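Local atomic coordinates of pectate lyase/Amb allergen (Acidovorax citrulli, PDB entry 4HWV), a protein that probably cleaves pectate as a secreted, calcium-binding lyase of polysaccharide lyase family 1, built as a right-handed parallel beta-helix. Residues A[31-36]-A[194-199]; A[220-225]-A[272-277]; A[329-334]-A[351-356]. All blocks are in the same frame, centred on the assembly; numbering follows the deposited sequence.

Interaction 1: residues A[31-36]-A[194-199]; sequences TPTTGG and NIVIRN
Asn194, near the start of strand 192-198, carries all three hydrogen bonds of the contact, its carboxamide laid against the turn at Thr34 and Gly35. With CG anti to the backbone N (chi1 -167°), the amide swings out beside the strand, and OD1 meets two successive backbone N-H groups. Thr34 N donates to Asn194 OD1 over 2.7 Å in the carbonyl plane, on a lone pair. Gly35 N reaches the same Asn194 OD1 over 2.9 Å, but from above that plane, at a C=O...N angle of only 103°. On the other branch, Asn194 ND2 gives a nearly straight, longer bond of 3.2 Å to Thr34 OG1, which lies close to the amide plane; ND2 also bonds to Asn166 OD1. Three bonds across the contact and one from outside therefore fix the rotation of the carboxamide. The backbone adds a CA-H...O contact, Gly35 CA to Asn194 O at 3.4 Å.

At Ile195 the side chain points away, while its carbonyl O is touched by Thr33 CG2 at 3.6 Å. Thr33 OG1 is engaged elsewhere, with Ala27 O.

Val196 turns toward the loop and presses CG2 on Gly35 N at 3.4 Å. Gly35, at phi 57°, brings bare backbone up to this methyl, and Thr33 CG2 touches it as well. Trp238 of the adjacent strand 237-240 packs on both Thr33 and Val196. The whole is an N-terminal segment pinned on a parallel strand of the right-handed beta-helix, the fold of family 1 pectate lyases.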
loop_
_atom_site.group_PDB
_atom_site.type_symbol
_atom_site.label_atom_id
_atom_site.label_comp_id
_atom_site.label_asym_id
_atom_site.label_seq_id
_atom_site.Cartn_x
_atom_site.Cartn_y
_atom_site.Cartn_z
ATOM N N THR A 31 33.150 7.927 21.868
ATOM C CA THR A 31 32.831 6.598 22.383
ATOM C C THR A 31 32.015 5.863 21.306
ATOM O O THR A 31 30.900 6.244 21.009
ATOM C CB THR A 31 32.021 6.686 23.703
ATOM O OG1 THR A 31 32.748 7.461 24.664
ATOM C CG2 THR A 31 31.746 5.300 24.271
ATOM N N PRO A 32 32.579 4.812 20.709
ATOM C CA PRO A 32 31.927 4.225 19.530
ATOM C C PRO A 32 30.563 3.629 19.872
ATOM O O PRO A 32 30.346 3.153 20.983
ATOM C CB PRO A 32 32.914 3.141 19.084
ATOM C CG PRO A 32 34.216 3.490 19.755
ATOM C CD PRO A 32 33.815 4.099 21.069
ATOM N N THR A 33 29.640 3.680 18.924
ATOM C CA THR A 33 28.302 3.133 19.133
ATOM C C THR A 33 28.352 1.614 19.090
ATOM O O THR A 33 28.896 1.037 18.136
ATOM C CB THR A 33 27.343 3.639 18.037
ATOM O OG1 THR A 33 27.255 5.060 18.120
ATOM C CG2 THR A 33 25.952 3.067 18.236
ATOM N N THR A 34 27.812 0.973 20.127
ATOM C CA THR A 34 27.723 -0.490 20.204
ATOM C C THR A 34 26.312 -0.986 20.565
ATOM O O THR A 34 26.075 -2.198 20.595
ATOM C CB THR A 34 28.675 -1.051 21.274
ATOM O OG1 THR A 34 28.355 -0.446 22.530
ATOM C CG2 THR A 34 30.142 -0.788 20.904
ATOM N N GLY A 35 25.383 -0.075 20.870
ATOM C CA GLY A 35 24.051 -0.494 21.271
ATOM C C GLY A 35 24.112 -1.409 22.480
ATOM O O GLY A 35 24.760 -1.091 23.477
ATOM N N GLY A 36 23.447 -2.553 22.384
ATOM C CA GLY A 36 23.440 -3.523 23.462
ATOM C C GLY A 36 24.469 -4.630 23.326
ATOM O O GLY A 36 24.339 -5.662 24.007
ATOM N N ASN A 194 23.713 5.581 22.721
ATOM C CA ASN A 194 24.259 4.275 22.344
ATOM C C ASN A 194 23.179 3.276 21.900
ATOM O O ASN A 194 22.830 2.336 22.627
ATOM C CB ASN A 194 25.138 3.706 23.453
ATOM C CG ASN A 194 25.939 2.537 22.967
ATOM O OD1 ASN A 194 26.319 2.494 21.783
ATOM N ND2 ASN A 194 26.223 1.579 23.861
ATOM N N ILE A 195 22.653 3.487 20.693
ATOM C CA ILE A 195 21.528 2.705 20.174
ATOM C C ILE A 195 21.860 2.207 18.773
ATOM O O ILE A 195 22.396 2.966 17.951
ATOM C CB ILE A 195 20.235 3.551 20.163
ATOM C CG1 ILE A 195 19.767 3.817 21.602
ATOM C CG2 ILE A 195 19.136 2.860 19.348
ATOM C CD1 ILE A 195 18.718 4.931 21.721
ATOM N N VAL A 196 21.584 0.918 18.522
ATOM C CA VAL A 196 21.809 0.300 17.221
ATOM C C VAL A 196 20.483 -0.300 16.748
ATOM O O VAL A 196 19.793 -0.987 17.516
ATOM C CB VAL A 196 22.881 -0.803 17.320
ATOM C CG1 VAL A 196 22.904 -1.654 16.032
ATOM C CG2 VAL A 196 24.249 -0.194 17.632
ATOM N N ILE A 197 20.127 -0.034 15.485
ATOM C CA ILE A 197 18.879 -0.541 14.918
ATOM C C ILE A 197 19.211 -1.135 13.555
ATOM O O ILE A 197 19.720 -0.417 12.691
ATOM C CB ILE A 197 17.817 0.606 14.771
ATOM C CG1 ILE A 197 17.495 1.208 16.152
ATOM C CG2 ILE A 197 16.561 0.106 14.084
ATOM C CD1 ILE A 197 16.642 2.455 16.105
ATOM N N ARG A 198 18.972 -2.439 13.365
ATOM C CA ARG A 198 19.348 -3.113 12.115
ATOM C C ARG A 198 18.325 -4.148 11.673
ATOM O O ARG A 198 17.667 -4.783 12.487
ATOM C CB ARG A 198 20.686 -3.861 12.248
ATOM C CG ARG A 198 21.793 -3.036 12.863
ATOM C CD ARG A 198 23.065 -3.846 12.958
ATOM N NE ARG A 198 23.757 -3.961 11.673
ATOM C CZ ARG A 198 24.817 -4.731 11.479
ATOM N NH1 ARG A 198 25.238 -5.550 12.445
ATOM N NH2 ARG A 198 25.440 -4.698 10.312
ATOM N N ASN A 199 18.239 -4.330 10.353
ATOM C CA ASN A 199 17.539 -5.450 9.749
ATOM C C ASN A 199 16.037 -5.477 9.989
ATOM O O ASN A 199 15.442 -6.550 10.003
ATOM C CB ASN A 199 18.162 -6.789 10.159
ATOM C CG ASN A 199 17.803 -7.901 9.190
ATOM O OD1 ASN A 199 17.757 -7.668 7.980
ATOM N ND2 ASN A 199 17.559 -9.113 9.707
#

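Interaction 2: residues A[220-225]-A[272-277]; sequences GRWNSE and FKVQHH
The indole of Trp222 carries Val274 CG2 over one face, 3.9 Å from the centroid of the five-membered ring and 16° off its normal, a CH-pi contact. At its edge lies Phe272 O, 3.4 Å from Trp222 CD1. The Phe272 ring in turn receives Gly220 O at its edge, 3.3 Å from CE1. The guanidinium of Arg221, bonded through NH1 to that same Gly220 O, stands at 83° to the phenyl plane. These groups join two excursions from the parallel beta-helix: the hairpin of strands 211-213 and 221-223, and the loop leading to strand 281-283, near the calcium site of Asp227, Asp278 and Asp282.

Although the segments are nearly parallel in direction, they do not pair as beta strands; three waters and one direct bond link them. One water accepts from Trp222 NE1 and donates to Phe272 O, a second links Trp222 N to Lys273 O, and a third accepts from Ser224 N and probably donates to His277 O.

Gln275 is bent at chi2, which lets OE1 accept from His277 N at 2.8 Å within its own segment while NE2 bonds to Asp251. Asp251 also holds His277 ND1, so one carboxylate steadies both side chains. The direct hydrogen bond between the segments comes from Ser224, whose OG sits beside its own backbone N (chi1 -77°) and donates over 2.6 Å to Gln275 O, in the carbonyl plane and on a lone pair.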
loop_
_atom_site.group_PDB
_atom_site.type_symbol
_atom_site.label_atom_id
_atom_site.label_comp_id
_atom_site.label_asym_id
_atom_site.label_seq_id
_atom_site.Cartn_x
_atom_site.Cartn_y
_atom_site.Cartn_z
ATOM N N GLY A 220 -1.880 27.664 4.631
ATOM C CA GLY A 220 -2.290 26.533 5.446
ATOM C C GLY A 220 -1.798 25.173 4.976
ATOM O O GLY A 220 -1.589 24.930 3.779
ATOM N N ARG A 221 -1.602 24.273 5.939
ATOM C CA ARG A 221 -1.202 22.903 5.638
ATOM C C ARG A 221 -1.795 21.977 6.661
ATOM O O ARG A 221 -2.025 22.367 7.811
ATOM C CB ARG A 221 0.318 22.728 5.731
ATOM C CG ARG A 221 1.129 23.519 4.722
ATOM C CD ARG A 221 0.984 22.961 3.300
ATOM N NE ARG A 221 1.889 23.597 2.340
ATOM C CZ ARG A 221 1.606 24.694 1.645
ATOM N NH1 ARG A 221 0.432 25.290 1.794
ATOM N NH2 ARG A 221 2.505 25.193 0.795
ATOM N N TRP A 222 -2.010 20.727 6.250
ATOM C CA TRP A 222 -2.258 19.638 7.198
ATOM C C TRP A 222 -0.929 19.080 7.667
ATOM O O TRP A 222 -0.076 18.782 6.846
ATOM C CB TRP A 222 -3.026 18.509 6.514
ATOM C CG TRP A 222 -4.482 18.825 6.223
ATOM C CD1 TRP A 222 -5.003 19.290 5.040
ATOM C CD2 TRP A 222 -5.592 18.698 7.127
ATOM N NE1 TRP A 222 -6.362 19.462 5.165
ATOM C CE2 TRP A 222 -6.751 19.120 6.430
ATOM C CE3 TRP A 222 -5.719 18.278 8.456
ATOM C CZ2 TRP A 222 -8.019 19.077 6.999
ATOM C CZ3 TRP A 222 -6.979 18.265 9.030
ATOM C CH2 TRP A 222 -8.114 18.669 8.300
ATOM N N ASN A 223 -0.780 18.902 8.975
ATOM C CA ASN A 223 0.452 18.348 9.519
ATOM C C ASN A 223 0.166 17.196 10.448
ATOM O O ASN A 223 -0.819 17.220 11.201
ATOM C CB ASN A 223 1.246 19.399 10.290
ATOM C CG ASN A 223 1.722 20.539 9.398
ATOM O OD1 ASN A 223 2.503 20.342 8.455
ATOM N ND2 ASN A 223 1.282 21.741 9.705
ATOM N N SER A 224 1.075 16.220 10.423
ATOM C CA SER A 224 1.022 15.045 11.282
ATOM C C SER A 224 2.273 14.952 12.138
ATOM O O SER A 224 3.261 15.663 11.915
ATOM C CB SER A 224 0.834 13.791 10.435
ATOM O OG SER A 224 -0.516 13.674 10.013
ATOM N N GLU A 225 2.225 14.074 13.128
ATOM C CA GLU A 225 3.180 14.115 14.225
ATOM C C GLU A 225 4.159 12.948 14.325
ATOM O O GLU A 225 5.100 13.023 15.122
ATOM C CB GLU A 225 2.405 14.215 15.544
ATOM C CG GLU A 225 1.627 15.516 15.690
ATOM C CD GLU A 225 2.540 16.711 15.791
ATOM O OE1 GLU A 225 3.488 16.620 16.593
ATOM O OE2 GLU A 225 2.309 17.731 15.077
ATOM N N PHE A 272 -2.610 21.100 -0.260
ATOM C CA PHE A 272 -3.582 21.000 0.818
ATOM C C PHE A 272 -4.048 19.563 1.051
ATOM O O PHE A 272 -5.074 19.331 1.690
ATOM C CB PHE A 272 -4.731 21.981 0.536
ATOM C CG PHE A 272 -4.223 23.354 0.179
ATOM C CD1 PHE A 272 -3.531 24.101 1.117
ATOM C CD2 PHE A 272 -4.383 23.877 -1.102
ATOM C CE1 PHE A 272 -3.025 25.349 0.798
ATOM C CE2 PHE A 272 -3.882 25.125 -1.416
ATOM C CZ PHE A 272 -3.187 25.859 -0.461
ATOM N N LYS A 273 -3.256 18.597 0.570
ATOM C CA LYS A 273 -3.545 17.189 0.833
ATOM C C LYS A 273 -3.591 16.943 2.344
ATOM O O LYS A 273 -2.934 17.653 3.131
ATOM C CB LYS A 273 -2.481 16.282 0.207
ATOM C CG LYS A 273 -1.098 16.408 0.845
ATOM C CD LYS A 273 -0.067 15.507 0.182
ATOM C CE LYS A 273 0.317 16.079 -1.175
ATOM N NZ LYS A 273 1.137 15.144 -1.953
ATOM N N VAL A 274 -4.365 15.942 2.756
ATOM C CA VAL A 274 -4.414 15.601 4.159
ATOM C C VAL A 274 -3.240 14.671 4.441
ATOM O O VAL A 274 -3.302 13.460 4.237
ATOM C CB VAL A 274 -5.748 14.949 4.535
ATOM C CG1 VAL A 274 -5.796 14.651 6.021
ATOM C CG2 VAL A 274 -6.944 15.854 4.167
ATOM N N GLN A 275 -2.164 15.279 4.922
ATOM C CA GLN A 275 -0.897 14.598 5.162
ATOM C C GLN A 275 -0.942 13.844 6.483
ATOM O O GLN A 275 -1.025 14.460 7.545
ATOM C CB GLN A 275 0.222 15.646 5.174
ATOM C CG GLN A 275 1.618 15.107 5.459
ATOM C CD GLN A 275 2.001 13.976 4.520
ATOM O OE1 GLN A 275 1.799 12.793 4.829
ATOM N NE2 GLN A 275 2.555 14.331 3.357
ATOM N N HIS A 276 -0.912 12.516 6.392
ATOM C CA HIS A 276 -0.958 11.650 7.557
ATOM C C HIS A 276 0.424 11.192 8.035
ATOM O O HIS A 276 0.526 10.473 9.039
ATOM C CB HIS A 276 -1.801 10.412 7.240
ATOM C CG HIS A 276 -3.261 10.703 7.053
ATOM N ND1 HIS A 276 -4.153 10.789 8.103
ATOM C CD2 HIS A 276 -3.992 10.888 5.926
ATOM C CE1 HIS A 276 -5.363 11.042 7.631
ATOM N NE2 HIS A 276 -5.291 11.110 6.314
ATOM N N HIS A 277 1.478 11.588 7.323
ATOM C CA HIS A 277 2.831 11.191 7.686
ATOM C C HIS A 277 3.660 12.396 8.083
ATOM O O HIS A 277 3.280 13.544 7.806
ATOM C CB HIS A 277 3.510 10.480 6.525
ATOM C CG HIS A 277 2.815 9.224 6.129
ATOM N ND1 HIS A 277 2.158 9.084 4.922
ATOM C CD2 HIS A 277 2.641 8.057 6.794
ATOM C CE1 HIS A 277 1.639 7.868 4.853
ATOM N NE2 HIS A 277 1.908 7.231 5.978
HETATM O O HOH W 1 -7.657 19.652 2.635
HETATM O O HOH W 2 -1.478 20.003 3.449
HETATM O O HOH W 3 3.419 16.156 8.674
#

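Interaction 3: residues A[329-334]-A[351-356]; sequences NHFQNL and NYYENT
His330 and Tyr352 lie side by side on neighbouring parallel strands, consecutive rungs of the right-handed beta-helix; the axes of strands 330-332 and 352-356 pass 4.7 Å apart, nearly parallel. Paired in register, both side chains leave the same face of the sheet, and the torsion they share, CG anti to the backbone N, lays the rings alongside each other. Their ring planes are within 8° of parallel, yet the centroids are 5.0 Å apart and the rings barely overlap. Glu354, two residues on, is extended and turns its carboxylate to His330: NE2 donates to OE1 over 2.7 Å, with the oxygen in the imidazole plane. Carboxylate and ring are nearly coplanar, so this His-carboxylate bond would hold the imidazole's rotation. Helix 470-477 covers His330 and Tyr352.

The other face bears Phe331 and Tyr353. Phe331 CD2 rests over the tyrosine ring, 3.3 Å from Tyr353 CE2, with the two planes at an oblique 50°. Tyr353 OH is satisfied by Gln338 O.

Routine parallel bonds link the backbones, among them Phe331 N to Tyr352 O and Asn333 N to Glu354 O. At the start of the rung, Asn329 and Asn351, alike in first torsion, set their amides side by side with planes 4° apart, in the manner of the asparagine ladder of pectate lyases. Here Asn351 OD1 accepts twice, from Asn329 N and from Asn329 ND2, each at 3.0 Å; Asn329 OD1 is bonded further down the ladder to Asn295 N. At the far end the chain turns a corner at Asn333, and a water donates to Asn355 OD1 at 2.8 Å and, weakly, to Asn333 OD1.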
loop_
_atom_site.group_PDB
_atom_site.type_symbol
_atom_site.label_atom_id
_atom_site.label_comp_id
_atom_site.label_asym_id
_atom_site.label_seq_id
_atom_site.Cartn_x
_atom_site.Cartn_y
_atom_site.Cartn_z
ATOM N N ASN A 329 22.933 4.449 1.245
ATOM C CA ASN A 329 21.483 4.312 1.255
ATOM C C ASN A 329 20.889 4.413 -0.136
ATOM O O ASN A 329 21.456 5.067 -1.026
ATOM C CB ASN A 329 20.843 5.386 2.146
ATOM C CG ASN A 329 21.372 5.356 3.574
ATOM O OD1 ASN A 329 21.087 4.433 4.333
ATOM N ND2 ASN A 329 22.149 6.372 3.943
ATOM N N HIS A 330 19.740 3.762 -0.303
ATOM C CA HIS A 330 18.900 3.918 -1.481
ATOM C C HIS A 330 17.766 4.861 -1.076
ATOM O O HIS A 330 16.967 4.530 -0.203
ATOM C CB HIS A 330 18.358 2.553 -1.894
ATOM C CG HIS A 330 17.723 2.521 -3.252
ATOM N ND1 HIS A 330 17.126 1.379 -3.738
ATOM C CD2 HIS A 330 17.635 3.449 -4.241
ATOM C CE1 HIS A 330 16.668 1.610 -4.957
ATOM N NE2 HIS A 330 16.959 2.859 -5.285
ATOM N N PHE A 331 17.737 6.049 -1.693
ATOM C CA PHE A 331 16.708 7.057 -1.452
ATOM C C PHE A 331 15.778 7.010 -2.667
ATOM O O PHE A 331 16.039 7.673 -3.676
ATOM C CB PHE A 331 17.337 8.450 -1.362
ATOM C CG PHE A 331 18.298 8.655 -0.200
ATOM C CD1 PHE A 331 17.967 8.300 1.119
ATOM C CD2 PHE A 331 19.514 9.268 -0.429
ATOM C CE1 PHE A 331 18.860 8.552 2.159
ATOM C CE2 PHE A 331 20.413 9.533 0.610
ATOM C CZ PHE A 331 20.077 9.198 1.905
ATOM N N GLN A 332 14.714 6.215 -2.584
ATOM C CA GLN A 332 13.881 5.910 -3.749
ATOM C C GLN A 332 12.474 6.460 -3.588
ATOM O O GLN A 332 11.841 6.246 -2.558
ATOM C CB GLN A 332 13.829 4.391 -3.951
ATOM C CG GLN A 332 13.011 3.960 -5.158
ATOM C CD GLN A 332 12.995 2.462 -5.359
ATOM O OE1 GLN A 332 13.205 1.693 -4.430
ATOM N NE2 GLN A 332 12.709 2.040 -6.580
ATOM N N ASN A 333 11.977 7.165 -4.597
ATOM C CA ASN A 333 10.614 7.691 -4.528
ATOM C C ASN A 333 10.379 8.505 -3.265
ATOM O O ASN A 333 9.345 8.358 -2.600
ATOM C CB ASN A 333 9.570 6.572 -4.622
ATOM C CG ASN A 333 9.693 5.773 -5.879
ATOM O OD1 ASN A 333 10.333 6.193 -6.849
ATOM N ND2 ASN A 333 9.092 4.599 -5.874
ATOM N N LEU A 334 11.336 9.376 -2.943
ATOM C CA LEU A 334 11.175 10.342 -1.859
ATOM C C LEU A 334 10.997 11.720 -2.484
ATOM O O LEU A 334 11.689 12.074 -3.455
ATOM C CB LEU A 334 12.396 10.360 -0.930
ATOM C CG LEU A 334 12.866 9.013 -0.375
ATOM C CD1 LEU A 334 14.117 9.213 0.489
ATOM C CD2 LEU A 334 11.746 8.348 0.443
ATOM N N ASN A 351 25.368 7.532 -1.672
ATOM C CA ASN A 351 23.951 7.184 -1.683
ATOM C C ASN A 351 23.441 7.172 -3.122
ATOM O O ASN A 351 24.026 7.816 -3.997
ATOM C CB ASN A 351 23.146 8.188 -0.860
ATOM C CG ASN A 351 23.637 8.278 0.556
ATOM O OD1 ASN A 351 23.415 7.368 1.365
ATOM N ND2 ASN A 351 24.357 9.354 0.864
ATOM N N TYR A 352 22.382 6.403 -3.357
ATOM C CA TYR A 352 21.730 6.343 -4.661
ATOM C C TYR A 352 20.328 6.913 -4.520
ATOM O O TYR A 352 19.479 6.335 -3.832
ATOM C CB TYR A 352 21.649 4.896 -5.143
ATOM C CG TYR A 352 20.885 4.693 -6.431
ATOM C CD1 TYR A 352 20.900 5.647 -7.444
ATOM C CD2 TYR A 352 20.180 3.523 -6.654
ATOM C CE1 TYR A 352 20.209 5.446 -8.627
ATOM C CE2 TYR A 352 19.481 3.315 -7.835
ATOM C CZ TYR A 352 19.508 4.282 -8.816
ATOM O OH TYR A 352 18.842 4.076 -10.005
ATOM N N TYR A 353 20.102 8.055 -5.165
ATOM C CA TYR A 353 18.792 8.683 -5.241
ATOM C C TYR A 353 18.131 8.250 -6.535
ATOM O O TYR A 353 18.741 8.333 -7.604
ATOM C CB TYR A 353 18.946 10.193 -5.292
ATOM C CG TYR A 353 19.532 10.855 -4.067
ATOM C CD1 TYR A 353 20.916 10.886 -3.835
ATOM C CD2 TYR A 353 18.702 11.509 -3.162
ATOM C CE1 TYR A 353 21.436 11.545 -2.721
ATOM C CE2 TYR A 353 19.210 12.158 -2.052
ATOM C CZ TYR A 353 20.573 12.189 -1.838
ATOM O OH TYR A 353 21.082 12.842 -0.740
ATOM N N GLU A 354 16.879 7.828 -6.446
ATOM C CA GLU A 354 16.165 7.308 -7.595
ATOM C C GLU A 354 14.708 7.737 -7.544
ATOM O O GLU A 354 13.977 7.365 -6.615
ATOM C CB GLU A 354 16.265 5.778 -7.633
ATOM C CG GLU A 354 15.568 5.145 -8.836
ATOM C CD GLU A 354 15.607 3.620 -8.857
ATOM O OE1 GLU A 354 16.006 3.006 -7.845
ATOM O OE2 GLU A 354 15.218 3.044 -9.889
ATOM N N ASN A 355 14.279 8.515 -8.534
ATOM C CA ASN A 355 12.903 9.004 -8.560
ATOM C C ASN A 355 12.598 9.559 -9.944
ATOM O O ASN A 355 13.444 9.504 -10.859
ATOM C CB ASN A 355 12.680 10.080 -7.474
ATOM C CG ASN A 355 11.213 10.181 -7.013
ATOM O OD1 ASN A 355 10.314 9.644 -7.659
ATOM N ND2 ASN A 355 10.970 10.908 -5.918
ATOM N N THR A 356 11.390 10.091 -10.088
ATOM C CA THR A 356 11.010 10.846 -11.266
ATOM C C THR A 356 10.387 12.161 -10.838
ATOM O O THR A 356 9.831 12.261 -9.747
ATOM C CB THR A 356 10.024 10.064 -12.140
ATOM O OG1 THR A 356 9.685 10.864 -13.286
ATOM C CG2 THR A 356 8.748 9.707 -11.373
HETATM O O HOH W 4 8.384 7.673 -8.329
#

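How the interactions relate
Interactions 1 and 3 both involve strands of the beta-helix, with centres about 25 Å apart: interaction 1 fixes an N-terminal segment on strand 192-198, whereas interaction 3 joins two adjacent rungs further along the chain. Interaction 2 instead joins a hairpin strand and a loop that lie outside the coils. It lies about 33 Å from interaction 1, centre to centre, on the opposite side of the chain's centre, and about 23 Å from interaction 3. No two of the three touch. Interaction 2 lies closest to the metal site, though neither segment supplies one of the aspartates: the Ser224 side chain is about 9 Å from the calcium ion and about 5 Å from the side chain of its ligand Asp278. Interaction 3 is more remote, Leu334 lying about 11 Å from Asp282, side chain to side chain.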